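Local coordinates for protein putative poly(3-hydroxybutyrate) depolymerase LpqC (Bordetella parapertussis 12822, PDB 3D0K) that is a putative poly(3-hydroxybutyrate) depolymerase, a hydrolase of alpha-beta-alpha sandwich architecture that probably cleaves the ester bonds of its substrate, at residues A[155-158]-A[159-163]; A[98-102]-A[103-107]; A[193-196]-A[197-201]. All blocks are in the same frame, centred on the assembly; numbering follows the deposited sequence.

Contact 1. Residues A[155-158]-A[159-163]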
loop_
_atom_site.group_PDB
_atom_site.type_symbol
_atom_site.label_atom_id
_atom_site.label_comp_id
_atom_site.label_asym_id
_atom_site.label_seq_id
_atom_site.Cartn_x
_atom_site.Cartn_y
_atom_site.Cartn_z
ATOM N N HIS A 155 4.287 1.931 2.397
ATOM C CA HIS A 155 5.735 2.260 2.540
ATOM C C HIS A 155 6.355 1.612 3.772
ATOM O O HIS A 155 7.533 1.266 3.759
ATOM C CB HIS A 155 6.059 3.772 2.438
ATOM C CG HIS A 155 5.742 4.573 3.665
ATOM N ND1 HIS A 155 6.698 4.894 4.611
ATOM C CD2 HIS A 155 4.612 5.223 4.036
ATOM C CE1 HIS A 155 6.145 5.663 5.550
ATOM N NE2 HIS A 155 4.872 5.838 5.243
ATOM N N ARG A 156 5.527 1.364 4.780
ATOM C CA ARG A 156 6.000 0.704 6.015
ATOM C C ARG A 156 6.096 -0.807 5.751
ATOM O O ARG A 156 6.939 -1.460 6.323
ATOM C CB ARG A 156 5.067 0.976 7.175
ATOM C CG ARG A 156 5.165 2.459 7.589
ATOM C CD ARG A 156 4.334 2.809 8.800
ATOM N NE ARG A 156 4.518 4.268 8.982
ATOM C CZ ARG A 156 3.578 5.149 9.309
ATOM N NH1 ARG A 156 2.336 4.763 9.581
ATOM N NH2 ARG A 156 3.890 6.448 9.399
ATOM N N LEU A 157 5.232 -1.323 4.881
ATOM C CA LEU A 157 5.334 -2.697 4.415
ATOM C C LEU A 157 6.696 -2.874 3.705
ATOM O O LEU A 157 7.466 -3.825 3.976
ATOM C CB LEU A 157 4.149 -3.003 3.483
ATOM C CG LEU A 157 4.073 -4.412 2.859
ATOM C CD1 LEU A 157 2.651 -4.750 2.456
ATOM C CD2 LEU A 157 5.044 -4.672 1.654
HETATM N N MSE A 158 7.000 -1.939 2.821
HETATM C CA MSE A 158 8.285 -1.947 2.099
HETATM C C MSE A 158 9.492 -1.807 3.014
HETATM O O MSE A 158 10.557 -2.338 2.684
HETATM C CB MSE A 158 8.304 -0.924 0.951
HETATM C CG MSE A 158 7.229 -1.289 -0.154
HETATM SE SE MSE A 158 7.378 -3.101 -0.865
HETATM C CE MSE A 158 8.890 -2.613 -2.027
ATOM N N SER A 159 9.340 -1.110 4.147
ATOM C CA SER A 159 10.417 -0.961 5.110
ATOM C C SER A 159 10.699 -2.207 5.944
ATOM O O SER A 159 11.724 -2.286 6.612
ATOM C CB SER A 159 10.056 0.151 6.102
ATOM O OG SER A 159 9.760 1.343 5.406
ATOM N N SER A 160 9.748 -3.123 5.987
ATOM C CA SER A 160 9.780 -4.216 6.977
ATOM C C SER A 160 9.642 -5.614 6.397
ATOM O O SER A 160 9.963 -6.577 7.087
ATOM C CB SER A 160 8.717 -4.012 8.059
ATOM O OG SER A 160 7.419 -4.150 7.480
ATOM N N GLN A 161 9.228 -5.735 5.127
ATOM C CA GLN A 161 8.874 -7.053 4.529
ATOM C C GLN A 161 9.728 -7.410 3.310
ATOM O O GLN A 161 10.237 -6.507 2.633
ATOM C CB GLN A 161 7.374 -7.091 4.121
ATOM C CG GLN A 161 6.396 -6.645 5.255
ATOM C CD GLN A 161 6.455 -7.606 6.446
ATOM O OE1 GLN A 161 6.488 -8.841 6.248
ATOM N NE2 GLN A 161 6.530 -7.057 7.677
ATOM N N PRO A 162 9.916 -8.720 3.033
ATOM C CA PRO A 162 10.594 -9.079 1.773
ATOM C C PRO A 162 9.914 -8.463 0.517
ATOM O O PRO A 162 8.670 -8.372 0.446
ATOM C CB PRO A 162 10.524 -10.621 1.746
ATOM C CG PRO A 162 10.408 -11.034 3.224
ATOM C CD PRO A 162 9.555 -9.908 3.850
ATOM N N HIS A 163 10.719 -8.077 -0.471
ATOM C CA HIS A 163 10.175 -7.422 -1.667
ATOM C C HIS A 163 9.853 -8.359 -2.818
ATOM O O HIS A 163 9.200 -7.939 -3.789
ATOM C CB HIS A 163 11.098 -6.325 -2.165
ATOM C CG HIS A 163 11.264 -5.208 -1.191
ATOM N ND1 HIS A 163 12.357 -4.375 -1.219
ATOM C CD2 HIS A 163 10.541 -4.855 -0.087
ATOM C CE1 HIS A 163 12.272 -3.505 -0.222
ATOM N NE2 HIS A 163 11.179 -3.766 0.480
#
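Met158, a selenomethionine in this crystal, lays its terminal CE over one face of the His163 imidazole, 3.5 Å from the ring centroid and slightly toward the rim, a CH-pi contact; its SE lies oblique to the same ring. The chain starts out beside its own backbone N (chi1 -64°) and bends again at both later torsions, which folds the methyl back over the ring. Histidine suits the place because its edge works as well as its face: NE2 donates to Met158 O over 2.7 Å, nearly straight, with the oxygen in the ring plane and the donor on a carbonyl lone pair. One residue thus holds the ring by two means and fixes its rotation. The two serines suit the weakly bonded last turn, since their hydroxyls bond back to carbonyls one turn earlier: Ser159 OG to His155 O at 2.8 Å and Ser160 OG to Arg156 O at 3.0 Å. Ser160 OG also accepts from Gln161 NE2, while Gln161 CG packs against Leu157 CG at 4.0 Å, the two side chains crossing at about a right angle. All this lies at the C-terminal end of helix 149-160, which connects strands 142-147 and 168-172 in a beta-alpha-beta unit. Leu157 and Gln161 face helix 122-133, and Met158, Ser159 and His163 touch helix 197-205.

Contact 2. Residues A[98-102]-A[103-107]. With SO4 (sulfate ion), chain I.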
loop_
_atom_site.group_PDB
_atom_site.type_symbol
_atom_site.label_atom_id
_atom_site.label_comp_id
_atom_site.label_asym_id
_atom_site.label_seq_id
_atom_site.Cartn_x
_atom_site.Cartn_y
_atom_site.Cartn_z
ATOM N N VAL A 98 -4.764 3.779 14.126
ATOM C CA VAL A 98 -3.540 3.750 13.334
ATOM C C VAL A 98 -2.568 2.653 13.846
ATOM O O VAL A 98 -1.751 2.172 13.076
ATOM C CB VAL A 98 -2.846 5.145 13.291
ATOM C CG1 VAL A 98 -3.805 6.208 12.684
ATOM C CG2 VAL A 98 -2.314 5.561 14.667
ATOM N N GLU A 99 -2.663 2.262 15.128
ATOM C CA GLU A 99 -1.757 1.242 15.673
ATOM C C GLU A 99 -1.880 -0.096 14.940
ATOM O O GLU A 99 -0.866 -0.784 14.718
ATOM C CB GLU A 99 -1.937 1.072 17.209
ATOM C CG GLU A 99 -1.486 2.337 18.001
ATOM C CD GLU A 99 -2.579 3.437 18.089
ATOM O OE1 GLU A 99 -2.324 4.394 18.850
ATOM O OE2 GLU A 99 -3.690 3.342 17.472
ATOM N N SER A 100 -3.111 -0.465 14.540
ATOM C CA SER A 100 -3.344 -1.794 13.987
ATOM C C SER A 100 -3.227 -1.815 12.484
ATOM O O SER A 100 -2.935 -2.874 11.899
ATOM C CB SER A 100 -4.756 -2.315 14.338
ATOM O OG SER A 100 -5.010 -2.228 15.741
ATOM N N TYR A 101 -3.558 -0.698 11.847
ATOM C CA TYR A 101 -3.567 -0.682 10.402
ATOM C C TYR A 101 -2.327 0.072 9.859
ATOM O O TYR A 101 -1.372 -0.568 9.447
ATOM C CB TYR A 101 -4.889 -0.077 9.845
ATOM C CG TYR A 101 -4.888 0.003 8.308
ATOM C CD1 TYR A 101 -4.643 -1.144 7.541
ATOM C CD2 TYR A 101 -5.185 1.210 7.641
ATOM C CE1 TYR A 101 -4.673 -1.089 6.149
ATOM C CE2 TYR A 101 -5.201 1.284 6.204
ATOM C CZ TYR A 101 -4.941 0.106 5.486
ATOM O OH TYR A 101 -4.947 0.167 4.099
ATOM N N ASN A 102 -2.380 1.415 9.843
ATOM C CA ASN A 102 -1.225 2.243 9.451
ATOM C C ASN A 102 0.150 1.728 9.959
ATOM O O ASN A 102 1.137 1.737 9.204
ATOM C CB ASN A 102 -1.324 3.700 9.950
ATOM C CG ASN A 102 -2.634 4.392 9.681
ATOM O OD1 ASN A 102 -2.636 5.642 9.436
ATOM N ND2 ASN A 102 -3.748 3.674 9.801
ATOM N N ASN A 103 0.234 1.417 11.260
ATOM C CA ASN A 103 1.486 1.063 11.945
ATOM C C ASN A 103 1.736 -0.454 12.042
ATOM O O ASN A 103 2.735 -0.900 12.665
ATOM C CB ASN A 103 1.557 1.652 13.380
ATOM C CG ASN A 103 1.355 3.185 13.440
ATOM O OD1 ASN A 103 1.268 3.773 14.550
ATOM N ND2 ASN A 103 1.253 3.827 12.290
ATOM N N GLY A 104 0.848 -1.247 11.442
ATOM C CA GLY A 104 1.160 -2.686 11.240
ATOM C C GLY A 104 1.124 -3.572 12.506
ATOM O O GLY A 104 1.635 -4.691 12.487
ATOM N N ARG A 105 0.525 -3.092 13.587
ATOM C CA ARG A 105 0.565 -3.833 14.885
ATOM C C ARG A 105 2.025 -4.251 15.238
ATOM O O ARG A 105 2.283 -5.422 15.562
ATOM C CB ARG A 105 -0.335 -5.101 14.823
ATOM C CG ARG A 105 -1.729 -4.911 15.288
ATOM C CD ARG A 105 -2.545 -6.203 15.436
ATOM N NE ARG A 105 -2.279 -6.823 16.703
ATOM C CZ ARG A 105 -1.725 -8.020 16.873
ATOM N NH1 ARG A 105 -1.493 -8.461 18.099
ATOM N NH2 ARG A 105 -1.408 -8.776 15.834
ATOM N N ALA A 106 2.966 -3.311 15.090
ATOM C CA ALA A 106 4.395 -3.595 15.233
ATOM C C ALA A 106 4.769 -3.914 16.695
ATOM O O ALA A 106 5.810 -4.531 16.961
ATOM C CB ALA A 106 5.210 -2.453 14.750
ATOM N N PHE A 107 3.949 -3.458 17.630
ATOM C CA PHE A 107 4.268 -3.601 19.053
ATOM C C PHE A 107 3.283 -4.471 19.739
ATOM O O PHE A 107 2.126 -4.460 19.380
ATOM C CB PHE A 107 4.302 -2.242 19.746
ATOM C CG PHE A 107 5.366 -1.356 19.227
ATOM C CD1 PHE A 107 5.059 -0.359 18.306
ATOM C CD2 PHE A 107 6.693 -1.540 19.629
ATOM C CE1 PHE A 107 6.068 0.452 17.780
ATOM C CE2 PHE A 107 7.705 -0.732 19.130
ATOM C CZ PHE A 107 7.387 0.287 18.200
HETATM S S SO4 I . -6.753 6.729 15.468
HETATM O O1 SO4 I . -6.150 8.042 15.200
HETATM O O2 SO4 I . -5.698 5.760 15.779
HETATM O O3 SO4 I . -7.693 6.901 16.586
HETATM O O4 SO4 I . -7.508 6.308 14.280
HETATM O O HOH W 1 1.635 -0.748 16.174
#
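A type I beta turn from Tyr101 to Gly104 carries the chain out of the short helix 97-100, and Asn103, its third residue, reaches back to Val98 in that helix. Asn103 N donates to Val98 O over 2.8 Å, and the two side chains lie side by side, pointing the same way, with Val98 CG2 4.0 Å from Asn103 OD1. The turn's own bond runs from Gly104 N to Tyr101 O at 3.1 Å. Glycine fits the fourth position because the backbone there takes a positive phi (73°), easily reached without a side chain. Beyond it, Arg105 N donates to Glu99 O at 2.9 Å, and the aliphatic CG of Arg105 rests on Ser100 CA at 3.7 Å. A water that donates to Glu99 O also accepts a weak bond from Ala106 N. Tyr101 points into the fold, where its OH bonds to His61 O and its side chain packs beside the probable GxSxG nucleophile elbow expected of an alpha/beta hydrolase. The chemistry is thus mainly that of the backbone: carbonyls of the ending helix take up the amides of the departing chain, while the Val98 amide binds O2 of a sulfate, probably from the crystallisation liquor, at 2.7 Å.

Contact 3. Residues A[193-196]-A[197-201]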
loop_
_atom_site.group_PDB
_atom_site.type_symbol
_atom_site.label_atom_id
_atom_site.label_comp_id
_atom_site.label_asym_id
_atom_site.label_seq_id
_atom_site.Cartn_x
_atom_site.Cartn_y
_atom_site.Cartn_z
ATOM N N VAL A 193 12.205 -1.983 16.631
ATOM C CA VAL A 193 11.295 -3.008 16.092
ATOM C C VAL A 193 11.984 -4.201 15.433
ATOM O O VAL A 193 11.352 -4.908 14.651
ATOM C CB VAL A 193 10.281 -2.386 15.094
ATOM C CG1 VAL A 193 9.171 -1.679 15.851
ATOM C CG2 VAL A 193 10.990 -1.465 14.067
ATOM N N GLY A 194 13.269 -4.416 15.724
ATOM C CA GLY A 194 14.029 -5.555 15.176
ATOM C C GLY A 194 14.362 -5.492 13.680
ATOM O O GLY A 194 14.602 -6.522 13.039
ATOM N N LEU A 195 14.392 -4.289 13.128
ATOM C CA LEU A 195 14.782 -4.094 11.720
ATOM C C LEU A 195 16.299 -3.899 11.616
ATOM O O LEU A 195 16.943 -3.554 12.597
ATOM C CB LEU A 195 14.053 -2.886 11.151
ATOM C CG LEU A 195 12.530 -3.057 11.014
ATOM C CD1 LEU A 195 11.865 -1.765 10.515
ATOM C CD2 LEU A 195 12.170 -4.258 10.135
ATOM N N THR A 196 16.865 -4.113 10.432
ATOM C CA THR A 196 18.345 -4.069 10.265
ATOM C C THR A 196 18.741 -3.099 9.152
ATOM O O THR A 196 17.883 -2.644 8.397
ATOM C CB THR A 196 18.880 -5.447 9.876
ATOM O OG1 THR A 196 18.383 -5.783 8.581
ATOM C CG2 THR A 196 18.428 -6.520 10.880
ATOM N N GLU A 197 20.036 -2.782 9.051
ATOM C CA GLU A 197 20.539 -2.009 7.906
ATOM C C GLU A 197 20.244 -2.656 6.541
ATOM O O GLU A 197 20.050 -1.949 5.556
ATOM C CB GLU A 197 22.033 -1.654 8.064
ATOM C CG GLU A 197 22.260 -0.445 9.046
ATOM C CD GLU A 197 22.034 0.957 8.392
ATOM O OE1 GLU A 197 21.179 1.724 8.862
ATOM O OE2 GLU A 197 22.730 1.315 7.418
ATOM N N ASP A 198 20.182 -3.986 6.490
ATOM C CA ASP A 198 19.750 -4.677 5.274
ATOM C C ASP A 198 18.321 -4.324 4.865
ATOM O O ASP A 198 18.048 -4.192 3.653
ATOM C CB ASP A 198 19.904 -6.209 5.404
ATOM C CG ASP A 198 21.382 -6.654 5.427
ATOM O OD1 ASP A 198 21.659 -7.878 5.646
ATOM O OD2 ASP A 198 22.280 -5.792 5.214
ATOM N N HIS A 199 17.403 -4.185 5.832
ATOM C CA HIS A 199 16.017 -3.799 5.492
ATOM C C HIS A 199 16.048 -2.417 4.850
ATOM O O HIS A 199 15.383 -2.172 3.842
ATOM C CB HIS A 199 15.088 -3.725 6.724
ATOM C CG HIS A 199 14.643 -5.069 7.217
ATOM N ND1 HIS A 199 15.195 -5.676 8.325
ATOM C CD2 HIS A 199 13.722 -5.933 6.728
ATOM C CE1 HIS A 199 14.628 -6.856 8.504
ATOM N NE2 HIS A 199 13.743 -7.042 7.540
ATOM N N LEU A 200 16.810 -1.527 5.469
ATOM C CA LEU A 200 16.968 -0.177 4.969
ATOM C C LEU A 200 17.585 -0.142 3.554
ATOM O O LEU A 200 17.098 0.605 2.685
ATOM C CB LEU A 200 17.798 0.677 5.955
ATOM C CG LEU A 200 17.928 2.146 5.494
ATOM C CD1 LEU A 200 16.589 2.837 5.131
ATOM C CD2 LEU A 200 18.664 2.997 6.514
ATOM N N ALA A 201 18.651 -0.903 3.329
ATOM C CA ALA A 201 19.279 -0.932 2.003
ATOM C C ALA A 201 18.267 -1.414 0.968
ATOM O O ALA A 201 18.153 -0.834 -0.107
ATOM C CB ALA A 201 20.520 -1.845 1.998
#
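Leu195 and His199 cross at about a right angle, with the leucine methyl CD2 standing over the centre of the imidazole, 3.8 Å from the centroid and 9° off the ring normal. It is a CH-pi contact made squarely on the face, and a branched aliphatic residue serves it well because a single methyl can be presented to the ring. The edge of the same ring is turned to the next residue. Thr196 N donates to His199 ND1 over 3.1 Å and lies close to the ring plane, consistent with ND1 as acceptor; face and edge contacts together fix the rotation of the imidazole. The ring reaches back to the chain before the helix because CG of His199 is anti to its own carbonyl carbon (chi1 -77°).

Thr196 and His199 cross obliquely. With chi1 at 66°, Thr196 OG1 sits between its own N and carbonyl carbon, a position from which it can turn to the first helical amides. It accepts a weak bond from His199 N at 3.3 Å and lies 3.2 Å from His199 ND1. The backbone begins its helical pattern at the same residue: Leu200 N donates weakly to Thr196 O at 3.3 Å. Asp198 CB comes to 3.5 Å from Thr196 OG1, while Glu197 turns its carboxylate elsewhere, to a salt bridge with Arg255. Threonine suits the site as a small beta-branched residue whose hydroxyl can take up an amide that has no earlier turn to bond to. With Thr196 as N-cap and His199 ND1 receiving the cap residue's own N-H, the arrangement is a capping box, a classic opening of an alpha-helix, here that of helix 197-205.

How the contacts relate
From the N terminus the three contacts come in series, contact 2, contact 1, then contact 3; none nests in or crosses another, and each closes only a local turn. Contact 2 lies where helix 97-100 gives way to the loop toward helix 122-133. Contact 1 finishes helix 149-160, whose Arg156 meets contact 2 through NH1, 3.3 Å from Asn102 O, probably a weak hydrogen bond. Contact 3 opens helix 197-205 and packs on the end of contact 1, with Leu195 CD2 4.0 Å from Ser160 CA. Phe107 against Val193 joins contacts 2 and 3, so the loop after helix 97-100, the end of helix 149-160 and the start of helix 197-205 are joined.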